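Acetone carboxylase alpha subunit (Xanthobacter autotrophicus Py2, PDB 5M45) is the alpha subunit of a multi-subunit carboxylase and belongs to the hydantoinase B/oxoprolinase family. Local coordinates at residues P82-E85 with E89-F92; D100-S105 with W261-E266; P131-K136 with G164-W169; I154-P159 with A239-I244; T202-G207 with F213-H218. One frame throughout, in Å; residues are numbered along the deposited sequence.

Contact 1 of 5, residues P82-E85 with E89-F92; sequences PIVE and ELCF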
# COMPACT_ATOMS: atom_id res chain seq x y z
N PRO A 82 -12.38 20.79 3.18
CA PRO A 82 -12.98 21.52 4.31
C PRO A 82 -12.60 21.00 5.70
O PRO A 82 -12.65 21.75 6.66
CB PRO A 82 -14.48 21.35 4.10
CG PRO A 82 -14.66 20.98 2.66
CD PRO A 82 -13.37 20.37 2.18
N ILE A 83 -12.22 19.74 5.79
CA ILE A 83 -11.74 19.11 7.03
C ILE A 83 -10.58 19.94 7.64
O ILE A 83 -10.56 20.20 8.85
CB ILE A 83 -11.34 17.65 6.80
CG1 ILE A 83 -12.55 16.79 6.37
CG2 ILE A 83 -10.69 17.03 8.04
CD1 ILE A 83 -12.19 15.41 5.84
N VAL A 84 -9.66 20.36 6.77
CA VAL A 84 -8.53 21.20 7.17
C VAL A 84 -8.86 22.70 7.15
O VAL A 84 -8.68 23.41 8.15
CB VAL A 84 -7.30 20.87 6.29
CG1 VAL A 84 -6.15 21.86 6.57
CG2 VAL A 84 -6.85 19.42 6.53
N GLU A 85 -9.37 23.17 6.01
CA GLU A 85 -9.56 24.61 5.79
C GLU A 85 -10.63 25.29 6.69
O GLU A 85 -10.42 26.43 7.16
CB GLU A 85 -9.87 24.86 4.32
CG GLU A 85 -9.78 26.33 3.93
CD GLU A 85 -11.02 27.18 4.26
OE1 GLU A 85 -10.79 28.42 4.44
OE2 GLU A 85 -12.17 26.67 4.33
N GLU A 89 -8.92 20.65 11.40
CA GLU A 89 -8.36 19.35 11.86
C GLU A 89 -6.90 19.21 11.41
O GLU A 89 -6.56 18.44 10.50
CB GLU A 89 -9.24 18.16 11.44
CG GLU A 89 -10.76 18.32 11.64
CD GLU A 89 -11.21 18.77 13.01
OE1 GLU A 89 -12.41 19.09 13.16
OE2 GLU A 89 -10.39 18.80 13.99
N LEU A 90 -6.05 20.05 12.02
CA LEU A 90 -4.60 20.09 11.81
C LEU A 90 -3.94 20.57 13.10
O LEU A 90 -4.62 21.09 13.99
CB LEU A 90 -4.19 20.96 10.60
CG LEU A 90 -4.17 22.48 10.72
CD1 LEU A 90 -3.43 23.12 9.54
CD2 LEU A 90 -5.56 23.07 10.87
N CYS A 91 -2.63 20.38 13.19
CA CYS A 91 -1.85 20.75 14.41
C CYS A 91 -0.38 20.91 14.05
O CYS A 91 0.14 20.15 13.23
CB CYS A 91 -2.02 19.67 15.47
SG CYS A 91 -1.13 19.87 17.03
N PHE A 92 0.29 21.90 14.65
CA PHE A 92 1.74 22.10 14.55
C PHE A 92 2.39 22.15 15.93
O PHE A 92 1.86 22.81 16.85
CB PHE A 92 2.08 23.38 13.78
CG PHE A 92 1.69 23.32 12.32
CD1 PHE A 92 2.51 22.67 11.39
CD2 PHE A 92 0.50 23.87 11.88
CE1 PHE A 92 2.14 22.59 10.06
CE2 PHE A 92 0.14 23.82 10.54
CZ PHE A 92 0.95 23.17 9.63

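Contact 2 of 5, residues D100-S105 with W261-E266; sequences DSLLTS and WKFAYE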
# COMPACT_ATOMS: atom_id res chain seq x y z
N ASP A 100 10.85 15.44 22.63
CA ASP A 100 9.84 15.88 23.58
C ASP A 100 9.27 17.27 23.20
O ASP A 100 10.02 18.18 22.90
CB ASP A 100 10.43 15.92 24.98
CG ASP A 100 10.83 14.53 25.47
OD1 ASP A 100 9.90 13.67 25.54
OD2 ASP A 100 12.01 14.31 25.82
N SER A 101 7.94 17.41 23.23
CA SER A 101 7.29 18.66 22.82
C SER A 101 7.46 19.74 23.88
O SER A 101 7.41 19.43 25.08
CB SER A 101 5.79 18.45 22.54
OG SER A 101 5.09 18.08 23.72
N LEU A 102 7.72 20.96 23.42
CA LEU A 102 7.80 22.16 24.27
C LEU A 102 6.50 22.99 24.25
O LEU A 102 6.10 23.52 25.26
CB LEU A 102 8.83 23.16 23.71
CG LEU A 102 10.29 23.20 23.48
CD1 LEU A 102 10.81 22.17 22.52
CD2 LEU A 102 10.59 24.61 22.95
N LEU A 103 5.95 23.21 23.05
CA LEU A 103 4.75 24.04 22.81
C LEU A 103 3.99 23.50 21.59
O LEU A 103 4.59 22.88 20.66
CB LEU A 103 5.16 25.50 22.51
CG LEU A 103 5.79 26.27 23.67
CD1 LEU A 103 6.40 27.58 23.26
CD2 LEU A 103 4.77 26.57 24.76
N THR A 104 2.70 23.81 21.52
CA THR A 104 1.85 23.35 20.41
C THR A 104 0.73 24.34 20.10
O THR A 104 0.27 25.05 20.97
CB THR A 104 1.28 21.93 20.72
OG1 THR A 104 0.58 21.39 19.61
CG2 THR A 104 0.38 21.95 21.92
N SER A 105 0.27 24.35 18.84
CA SER A 105 -1.06 24.93 18.52
C SER A 105 -2.15 24.08 19.19
O SER A 105 -1.87 22.99 19.66
CB SER A 105 -1.30 24.95 16.99
OG SER A 105 -1.52 23.64 16.47
N TRP A 261 18.26 27.07 24.35
CA TRP A 261 18.68 25.70 24.74
C TRP A 261 18.21 25.35 26.17
O TRP A 261 17.73 24.22 26.41
CB TRP A 261 20.19 25.55 24.54
CG TRP A 261 20.76 24.13 24.63
CD1 TRP A 261 21.61 23.64 25.58
CD2 TRP A 261 20.54 23.05 23.70
NE1 TRP A 261 21.90 22.32 25.31
CE2 TRP A 261 21.27 21.94 24.17
CE3 TRP A 261 19.80 22.92 22.53
CZ2 TRP A 261 21.28 20.71 23.51
CZ3 TRP A 261 19.81 21.69 21.86
CH2 TRP A 261 20.56 20.62 22.35
N LYS A 262 18.29 26.30 27.09
CA LYS A 262 17.68 26.09 28.42
C LYS A 262 16.15 25.92 28.39
O LYS A 262 15.64 24.98 29.01
CB LYS A 262 18.09 27.18 29.41
CG LYS A 262 19.58 27.05 29.71
CD LYS A 262 20.02 27.75 30.97
CE LYS A 262 20.22 29.22 30.75
NZ LYS A 262 21.57 29.73 31.17
N PHE A 263 15.46 26.81 27.67
CA PHE A 263 14.00 26.76 27.57
C PHE A 263 13.50 25.42 27.00
O PHE A 263 12.47 24.88 27.46
CB PHE A 263 13.50 27.89 26.67
CG PHE A 263 12.01 28.03 26.63
CD1 PHE A 263 11.31 28.69 27.64
CD2 PHE A 263 11.28 27.51 25.55
CE1 PHE A 263 9.91 28.84 27.58
CE2 PHE A 263 9.90 27.67 25.49
CZ PHE A 263 9.21 28.33 26.49
N ALA A 264 14.23 24.90 26.01
CA ALA A 264 13.83 23.70 25.31
C ALA A 264 13.70 22.44 26.21
O ALA A 264 12.98 21.51 25.81
CB ALA A 264 14.75 23.43 24.13
N TYR A 265 14.36 22.42 27.37
CA TYR A 265 14.20 21.35 28.37
C TYR A 265 13.43 21.79 29.63
O TYR A 265 12.60 21.03 30.15
CB TYR A 265 15.57 20.68 28.69
CG TYR A 265 16.21 20.18 27.42
CD1 TYR A 265 16.96 21.04 26.64
CD2 TYR A 265 16.01 18.89 26.97
CE1 TYR A 265 17.53 20.62 25.43
CE2 TYR A 265 16.57 18.46 25.77
CZ TYR A 265 17.34 19.33 25.02
OH TYR A 265 17.90 18.93 23.82
N GLU A 266 13.65 23.03 30.08
CA GLU A 266 12.94 23.55 31.25
C GLU A 266 11.41 23.58 31.03
O GLU A 266 10.67 23.30 31.97
CB GLU A 266 13.42 24.94 31.67
CG GLU A 266 14.86 25.00 32.19
CD GLU A 266 15.26 26.37 32.75
OE1 GLU A 266 14.35 27.16 33.16
OE2 GLU A 266 16.51 26.67 32.77

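Contact 3 of 5, residues P131-K136 with G164-W169; sequences PGVHDK and GELIGW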
# COMPACT_ATOMS: atom_id res chain seq x y z
N PRO A 131 18.98 6.84 6.93
CA PRO A 131 19.45 7.58 5.73
C PRO A 131 20.12 8.92 5.97
O PRO A 131 20.39 9.64 5.00
CB PRO A 131 18.15 7.81 4.96
CG PRO A 131 17.13 7.99 6.08
CD PRO A 131 17.53 7.01 7.14
N GLY A 132 20.41 9.24 7.24
CA GLY A 132 20.95 10.55 7.63
C GLY A 132 19.87 11.56 7.96
O GLY A 132 18.77 11.50 7.38
N VAL A 133 20.18 12.49 8.87
CA VAL A 133 19.26 13.59 9.23
C VAL A 133 20.01 14.88 8.97
O VAL A 133 20.93 15.25 9.73
CB VAL A 133 18.81 13.51 10.71
CG1 VAL A 133 17.93 14.70 11.10
CG2 VAL A 133 18.10 12.19 10.98
N HIS A 134 19.64 15.55 7.87
CA HIS A 134 20.37 16.71 7.36
C HIS A 134 19.50 17.97 7.34
O HIS A 134 18.27 17.91 7.17
CB HIS A 134 20.92 16.46 5.96
CG HIS A 134 21.72 15.20 5.83
ND1 HIS A 134 21.49 14.28 4.83
CD2 HIS A 134 22.76 14.72 6.55
CE1 HIS A 134 22.36 13.28 4.94
NE2 HIS A 134 23.15 13.53 5.97
N ASP A 135 20.16 19.10 7.49
CA ASP A 135 19.50 20.41 7.39
C ASP A 135 18.77 20.48 6.02
O ASP A 135 19.33 20.08 5.00
CB ASP A 135 20.55 21.53 7.54
CG ASP A 135 19.94 22.92 7.62
OD1 ASP A 135 18.79 23.08 8.01
OD2 ASP A 135 20.65 23.88 7.28
N LYS A 136 17.51 20.93 6.08
CA LYS A 136 16.58 21.06 4.93
C LYS A 136 15.95 19.74 4.42
O LYS A 136 15.28 19.73 3.37
CB LYS A 136 17.22 21.85 3.79
CG LYS A 136 17.74 23.22 4.20
CD LYS A 136 18.09 23.97 2.91
CE LYS A 136 18.83 25.25 3.21
NZ LYS A 136 17.96 26.16 4.03
N GLY A 164 25.12 24.45 12.10
CA GLY A 164 25.51 23.11 11.71
C GLY A 164 25.15 21.99 12.66
O GLY A 164 25.49 20.86 12.38
N GLU A 165 24.46 22.26 13.75
CA GLU A 165 24.08 21.22 14.72
C GLU A 165 22.56 21.22 14.95
O GLU A 165 21.91 22.25 14.83
CB GLU A 165 24.81 21.42 16.05
CG GLU A 165 26.34 21.52 15.96
CD GLU A 165 26.97 21.70 17.33
OE1 GLU A 165 26.84 22.82 17.87
OE2 GLU A 165 27.51 20.74 17.93
N LEU A 166 22.01 20.06 15.28
CA LEU A 166 20.57 19.90 15.47
C LEU A 166 20.16 20.42 16.84
O LEU A 166 20.77 20.02 17.86
CB LEU A 166 20.15 18.42 15.33
CG LEU A 166 18.63 18.12 15.30
CD1 LEU A 166 18.30 16.99 14.34
CD2 LEU A 166 18.09 17.79 16.67
N ILE A 167 19.15 21.28 16.87
CA ILE A 167 18.64 21.84 18.10
C ILE A 167 17.15 21.56 18.36
O ILE A 167 16.63 21.94 19.42
CB ILE A 167 18.92 23.37 18.21
CG1 ILE A 167 18.25 24.14 17.07
CG2 ILE A 167 20.42 23.65 18.18
CD1 ILE A 167 17.95 25.61 17.42
N GLY A 168 16.48 20.85 17.47
CA GLY A 168 15.04 20.57 17.62
C GLY A 168 14.42 20.00 16.36
O GLY A 168 15.13 19.65 15.39
N TRP A 169 13.10 19.85 16.41
CA TRP A 169 12.31 19.40 15.27
C TRP A 169 10.97 20.14 15.26
O TRP A 169 10.52 20.60 16.32
CB TRP A 169 12.00 17.90 15.39
CG TRP A 169 13.12 16.92 15.69
CD1 TRP A 169 13.75 16.72 16.89
CD2 TRP A 169 13.73 15.99 14.78
NE1 TRP A 169 14.70 15.73 16.80
CE2 TRP A 169 14.71 15.26 15.51
CE3 TRP A 169 13.54 15.68 13.43
CZ2 TRP A 169 15.47 14.24 14.93
CZ3 TRP A 169 14.31 14.66 12.85
CH2 TRP A 169 15.25 13.96 13.61

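Contact 4 of 5, residues I154-P159 with A239-I244; sequences IHTIVP and AGCHMI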
# COMPACT_ATOMS: atom_id res chain seq x y z
N ILE A 154 -1.63 12.26 8.46
CA ILE A 154 -0.31 12.29 7.87
C ILE A 154 0.59 13.34 8.56
O ILE A 154 0.17 14.52 8.71
CB ILE A 154 -0.37 12.65 6.35
CG1 ILE A 154 -1.39 11.75 5.60
CG2 ILE A 154 1.02 12.58 5.74
CD1 ILE A 154 -1.03 10.29 5.56
N HIS A 155 1.78 12.90 8.96
CA HIS A 155 2.80 13.78 9.56
C HIS A 155 3.88 14.22 8.53
O HIS A 155 4.36 13.38 7.76
CB HIS A 155 3.58 13.11 10.71
CG HIS A 155 2.74 12.32 11.66
ND1 HIS A 155 3.26 11.26 12.39
CD2 HIS A 155 1.45 12.45 12.05
CE1 HIS A 155 2.31 10.76 13.17
NE2 HIS A 155 1.20 11.47 12.98
N THR A 156 4.26 15.51 8.59
CA THR A 156 5.47 16.04 7.96
C THR A 156 6.37 16.53 9.11
O THR A 156 5.91 17.27 9.98
CB THR A 156 5.17 17.19 6.98
OG1 THR A 156 4.36 16.73 5.90
CG2 THR A 156 6.48 17.79 6.40
N ILE A 157 7.60 16.03 9.15
CA ILE A 157 8.58 16.31 10.23
C ILE A 157 9.90 16.88 9.62
O ILE A 157 10.48 16.29 8.71
CB ILE A 157 8.84 15.02 11.05
CG1 ILE A 157 7.57 14.52 11.77
CG2 ILE A 157 9.93 15.26 12.09
CD1 ILE A 157 7.66 13.05 12.16
N VAL A 158 10.35 18.04 10.12
CA VAL A 158 11.53 18.76 9.61
C VAL A 158 12.49 19.01 10.81
O VAL A 158 12.07 19.59 11.82
CB VAL A 158 11.13 20.10 8.97
CG1 VAL A 158 12.35 20.90 8.59
CG2 VAL A 158 10.22 19.85 7.77
N PRO A 159 13.78 18.62 10.68
CA PRO A 159 14.75 18.96 11.73
C PRO A 159 15.12 20.44 11.68
O PRO A 159 15.05 21.07 10.61
CB PRO A 159 15.96 18.08 11.41
CG PRO A 159 15.91 17.95 9.91
CD PRO A 159 14.42 17.90 9.57
N ALA A 239 4.22 24.22 4.68
CA ALA A 239 4.15 25.65 4.98
C ALA A 239 4.31 25.93 6.47
O ALA A 239 5.16 26.73 6.87
CB ALA A 239 2.84 26.26 4.48
N GLY A 240 3.49 25.28 7.28
CA GLY A 240 3.56 25.52 8.71
C GLY A 240 4.89 25.09 9.36
O GLY A 240 5.41 25.80 10.21
N CYS A 241 5.41 23.96 8.95
CA CYS A 241 6.74 23.51 9.41
C CYS A 241 7.82 24.55 9.11
O CYS A 241 8.61 24.88 10.01
CB CYS A 241 7.12 22.15 8.82
SG CYS A 241 6.17 20.72 9.45
N HIS A 242 7.85 25.08 7.88
CA HIS A 242 8.87 26.07 7.48
C HIS A 242 8.66 27.45 8.11
O HIS A 242 9.65 28.11 8.43
CB HIS A 242 9.03 26.13 5.94
CG HIS A 242 9.77 24.95 5.38
ND1 HIS A 242 9.95 24.75 4.02
CD2 HIS A 242 10.36 23.90 5.99
CE1 HIS A 242 10.66 23.65 3.83
NE2 HIS A 242 10.91 23.11 5.02
N MET A 243 7.41 27.85 8.33
CA MET A 243 7.09 29.08 9.11
C MET A 243 7.68 28.99 10.53
O MET A 243 8.30 29.94 11.01
CB MET A 243 5.56 29.34 9.18
CG MET A 243 4.93 29.75 7.85
SD MET A 243 3.13 29.73 7.89
CE MET A 243 2.85 31.13 8.95
N ILE A 244 7.50 27.84 11.17
CA ILE A 244 8.01 27.65 12.55
C ILE A 244 9.54 27.57 12.57
O ILE A 244 10.16 28.18 13.44
CB ILE A 244 7.32 26.45 13.24
CG1 ILE A 244 5.84 26.77 13.53
CG2 ILE A 244 8.03 26.06 14.54
CD1 ILE A 244 4.96 25.52 13.61

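Contact 5 of 5, residues T202-G207 with F213-H218; sequences TCRKVG and FRDWLH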
# COMPACT_ATOMS: atom_id res chain seq x y z
N THR A 202 6.60 4.76 6.68
CA THR A 202 7.39 4.66 7.92
C THR A 202 8.59 5.61 7.94
O THR A 202 9.65 5.27 7.42
CB THR A 202 7.85 3.20 8.18
OG1 THR A 202 6.72 2.33 8.23
CG2 THR A 202 8.63 3.08 9.51
N CYS A 203 8.42 6.80 8.52
CA CYS A 203 9.49 7.82 8.65
C CYS A 203 10.36 7.96 7.36
O CYS A 203 11.61 7.96 7.39
CB CYS A 203 10.34 7.50 9.90
SG CYS A 203 9.45 7.75 11.47
N ARG A 204 9.67 8.14 6.23
CA ARG A 204 10.33 8.19 4.92
C ARG A 204 10.95 9.56 4.68
O ARG A 204 10.33 10.59 4.94
CB ARG A 204 9.32 7.85 3.84
CG ARG A 204 9.85 7.90 2.40
CD ARG A 204 8.87 7.34 1.40
NE ARG A 204 9.35 7.53 0.03
CZ ARG A 204 8.74 7.07 -1.07
NH1 ARG A 204 7.62 6.35 -0.99
NH2 ARG A 204 9.25 7.32 -2.27
N LYS A 205 12.18 9.60 4.17
CA LYS A 205 12.74 10.87 3.69
C LYS A 205 12.15 11.15 2.29
O LYS A 205 12.49 10.48 1.32
CB LYS A 205 14.29 10.87 3.64
CG LYS A 205 14.87 12.28 3.38
CD LYS A 205 16.38 12.36 3.23
CE LYS A 205 17.06 11.83 4.48
NZ LYS A 205 18.51 12.17 4.55
N VAL A 206 11.27 12.14 2.21
CA VAL A 206 10.53 12.48 0.99
C VAL A 206 11.04 13.76 0.29
O VAL A 206 10.54 14.11 -0.80
CB VAL A 206 9.02 12.63 1.25
CG1 VAL A 206 8.46 11.27 1.74
CG2 VAL A 206 8.67 13.78 2.21
N GLY A 207 12.05 14.40 0.86
CA GLY A 207 12.66 15.58 0.27
C GLY A 207 13.97 15.97 0.92
O GLY A 207 14.30 15.54 2.05
N PHE A 213 10.83 15.03 -3.46
CA PHE A 213 11.34 14.14 -4.52
C PHE A 213 10.19 13.71 -5.44
O PHE A 213 9.10 13.34 -4.98
CB PHE A 213 11.97 12.86 -3.93
CG PHE A 213 13.13 13.06 -2.99
CD1 PHE A 213 14.13 13.97 -3.25
CD2 PHE A 213 13.26 12.26 -1.85
CE1 PHE A 213 15.24 14.11 -2.38
CE2 PHE A 213 14.35 12.40 -0.98
CZ PHE A 213 15.34 13.35 -1.25
N ARG A 214 10.46 13.69 -6.74
CA ARG A 214 9.44 13.36 -7.74
C ARG A 214 8.93 11.90 -7.63
O ARG A 214 7.73 11.66 -7.87
CB ARG A 214 9.97 13.61 -9.15
CG ARG A 214 8.87 13.71 -10.19
CD ARG A 214 9.36 13.70 -11.62
NE ARG A 214 10.44 14.63 -11.93
CZ ARG A 214 10.32 15.90 -12.30
NH1 ARG A 214 11.42 16.60 -12.60
NH2 ARG A 214 9.14 16.51 -12.35
N ASP A 215 9.80 10.93 -7.30
CA ASP A 215 9.36 9.53 -7.14
C ASP A 215 8.32 9.41 -6.03
O ASP A 215 7.30 8.70 -6.22
CB ASP A 215 10.52 8.52 -6.95
CG ASP A 215 11.52 8.91 -5.85
OD1 ASP A 215 11.71 10.11 -5.59
OD2 ASP A 215 12.13 7.99 -5.23
N TRP A 216 8.53 10.11 -4.91
CA TRP A 216 7.53 10.22 -3.83
C TRP A 216 6.22 10.84 -4.32
O TRP A 216 5.12 10.33 -4.04
CB TRP A 216 8.08 11.02 -2.65
CG TRP A 216 7.04 11.65 -1.74
CD1 TRP A 216 6.68 12.97 -1.71
CD2 TRP A 216 6.20 10.97 -0.81
NE1 TRP A 216 5.68 13.16 -0.79
CE2 TRP A 216 5.36 11.96 -0.21
CE3 TRP A 216 6.08 9.64 -0.39
CZ2 TRP A 216 4.42 11.64 0.80
CZ3 TRP A 216 5.10 9.32 0.60
CH2 TRP A 216 4.32 10.32 1.19
N LEU A 217 6.33 11.95 -5.04
CA LEU A 217 5.14 12.68 -5.53
C LEU A 217 4.27 11.80 -6.44
O LEU A 217 3.05 11.66 -6.19
CB LEU A 217 5.54 14.00 -6.23
CG LEU A 217 6.16 15.10 -5.37
CD1 LEU A 217 6.79 16.21 -6.21
CD2 LEU A 217 5.15 15.70 -4.37
N HIS A 218 4.88 11.16 -7.44
CA HIS A 218 4.15 10.31 -8.39
C HIS A 218 3.49 9.09 -7.70
O HIS A 218 2.33 8.75 -7.96
CB HIS A 218 5.02 9.88 -9.57
CG HIS A 218 5.28 10.96 -10.60
ND1 HIS A 218 5.32 10.70 -11.95
CD2 HIS A 218 5.46 12.30 -10.48
CE1 HIS A 218 5.54 11.82 -12.62
NE2 HIS A 218 5.60 12.80 -11.75
O HOH W 1 8.37 6.36 -4.81

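Contact 1 of 5, residues P82-E85 with E89-F92
Glu89 meets Ile83 through the backbone, where the short helix 82-85 gives way to strand 90-95. The amide N of Glu89 donates to O of Ile83 at 3.1 Å. The N-H points almost straight at the oxygen, at 165°, and the donor is tilted 17° from the carbonyl plane. The CA atoms come nearest at Val84 and Glu89, 5.0 Å apart. The bond closes the short turn between helix and strand.

The side chains of Ile83 and Glu89 cross at about a right angle. CG of Glu89 lies 3.8 Å from CG2 of Ile83. The same CG is 3.4 Å from O of Ile83, beside the bonded amide. The Glu89 chain bends at its second torsion, and its methylene groups, not its carboxylate, cover the isoleucine. The carboxylate has its own partner: OE2 is hydrogen-bonded to Asn480. This side chain is about 7 Å from the bound manganese ion.

Val84 and Leu90 form a second, looser apolar pair. CG1 of Val84 is 4.2 Å from CD1 of Leu90. The first torsion of Leu90 (78°) sets CG between the backbone N and the carbonyl carbon, and CD2 lies near O of Val84.

All four touching residues are buried. Ile83 also packs on Trp491 of helix 488-494 and on His175, a manganese ligand at the end of strand 165-175. Val84 and Leu90 both touch Thr174 of that strand. Helix 227-255 covers the pair through Asp233 and Thr236.

Contact 2 of 5, residues D100-S105 with W261-E266
Leu102 and Leu103 of strand 101-104 meet Phe263 and Ala264 of helix 257-282 by apolar packing. The strand and helix segments run nearly perpendicular, at 88°, and their axes approach to 8.3 Å.

The aromatic part of the contact lies at the edge of the Phe263 ring. CD2 of Leu102 is 4.0 Å from CD2 of Phe263, near the ring plane. CD1 of Leu103 reaches the same edge, 4.2 Å from CE2 of Phe263. CG of Phe263 is anti to its backbone N (chi1 -173°), which carries the ring toward the strand. Both leucines touch the ring at its rim.

Leu102 also packs on Ala264, on both its carbonyl O and its CB. CG of Leu102 sits 3.9 Å from the carbonyl O of Ala264, and CD1 of Leu102 is 4.4 Å from CB of Ala264.

Polar groups bond outward. The carbonyl O of Ala264 accepts a hydrogen bond from Asn96. Just before the strand, Asp100 forms a salt bridge with Lys120 and a hydrogen bond with Tyr376. Lys120 and Tyr376 both line the pocket of the bound 3,6,9,12,15-pentaoxaheptadecan-1-ol.

Phe263 also touches Leu60, and Leu103 touches Leu64, both on helix 54-75. The arrangement is helix-on-sheet packing: a helix crosses the outermost strand, within this chain, of a seven-stranded antiparallel sheet.

Contact 3 of 5, residues P131-K136 with G164-W169
Val133 comes from a loop without regular helix or strand, and its side chain points toward strand 165-175, where it meets Leu166 and Trp169. The strand carries a classic beta bulge here: Ile167 and Gly168 both face Ile160 of strand 153-162. The bulge lies between the two residues that receive the valine.

A single methyl group makes the contact. CG1 of Val133 is 3.7 Å from CH2 of Trp169 and 4.0 Å from CZ3 of Trp169, so it sits at the far end of the six-membered ring. It meets that ring obliquely. The valine and tryptophan side chains approach from opposite directions. With CG1 anti to the backbone N (chi1 177°), this branch of Val133 is the one turned to Leu166 and Trp169.

The same methyl touches Leu166. CG1 of Val133 lies 4.0 Å from CD1 of Leu166. That leucine methyl also rests over one face of the Trp169 ring, 4.0 Å above its plane and offset toward the rim. Val133, Leu166 and Trp169 thus form one small cluster in which each touches the other two.

The cluster is wholly apolar across the two segments and buries a modest 98 Å², both sides together. The indole N-H has a partner outside: NE1 of Trp169 is hydrogen-bonded to O of Ala97. That bond probably limits the rotation of the ring.

All three touching residues are buried. Pro159 of the neighbouring strand 153-162 packs against both Val133 and Leu166. Trp169 reaches across to Ile119 and Met122 of helix 111-124. From the bulge, Ile167 packs on Tyr260 and Trp261 of helix 257-282.

Contact 4 of 5, residues I154-P159 with A239-I244
Cys241 fits against Thr156 and Val158 of strand 153-162. Its SG lies 3.5 Å from the carbonyl O of Thr156. The thiol also faces the threonine side chain, with SG of Cys241 4.2 Å from CG2 of Thr156. CB of Cys241 packs on the valine, 4.0 Å from CG2 of Val158. That same methyl meets the His242 ring obliquely, 4.3 Å from its NE2.

The first torsion of Cys241 (-70°) puts SG beside its own backbone N. From there the sulfur reaches the strand at Thr156, while CB takes the valine. Thr156 and Val158 both point toward the helix, and Ile157 between them points away, as expected in an extended strand.

The second shell holds the threonine. Its OG1 is hydrogen-bonded to NE of Arg237, on the same helix 227-255. The strand is itself paired on both flanks, Thr156 with Gly172 and Ile157 with Phe139.

The helix and strand segments run roughly parallel, 25° apart, with axes 8.8 Å from each other. Helix 227-255 thus lies on one face of the antiparallel sheet, with Ile244 reaching Val170 of strand 165-175 and Val68 of helix 54-75.

Contact 5 of 5, residues T202-G207 with F213-H218
Val206 lies over one face of the Trp216 ring, and Gly207 lies over one face of the Phe213 ring. Both are CH-pi contacts. CG1 of Val206 is 3.6 Å from the centroid of the six-membered ring of Trp216, 20° off its normal. CA of Gly207 is 3.7 Å from the Phe213 centroid, almost on the ring axis. At the edge of the phenyl ring sits O of Lys205, 3.5 Å from CE2 of Phe213.

The indole edge points at one face of the Arg204 guanidinium. CE3 of Trp216 lies over that face, 3.7 Å from NH1 of Arg204, with the planes 74° apart. The extended arginine chain carries the group there.

Val206 and Gly207 form a classic beta bulge facing Ile138 in the antiparallel sheet. Strand 204-208 then turns back as the short antiparallel strand 211-212, which leads into helix 214-222. Phe213, the N-cap residue of that helix, donates its backbone N-H to O of Val206, N to O 2.8 Å, at 175°.

Water 1 accepts from NH2 of Arg204 and donates weakly to O of Asp215. NH1 of Arg204 forms a salt bridge with Glu219, and NE1 of Trp216 is hydrogen-bonded to Glu234. The carboxylate OD2 of Asp215 accepts from the backbone N of Lys205 of the second subunit.

All five contacts are buried and reach the same seven-stranded antiparallel sheet. Contact 1 is the most central and lies near the manganese site. Contacts 3 and 5 lie farthest out, contact 3 with exposed loop residues around its apolar cluster, contact 5 against the second subunit. Contacts 1 and 2 meet where strands 90-95 and 101-104 pair. Phe92 of contact 1 packs on Gly240 and Ile244 of contact 4. Contacts 3 and 4 use neighbouring strands, and Pro159 of contact 4 packs on Leu166 and Trp169. Lys205 joins contact 5 to the carbonyls of Pro131 and Gly132. Contacts 2, 3 and 4 are mainly apolar. Contacts 1 and 5 each add one backbone hydrogen bond, and contact 5 also uses charge and water.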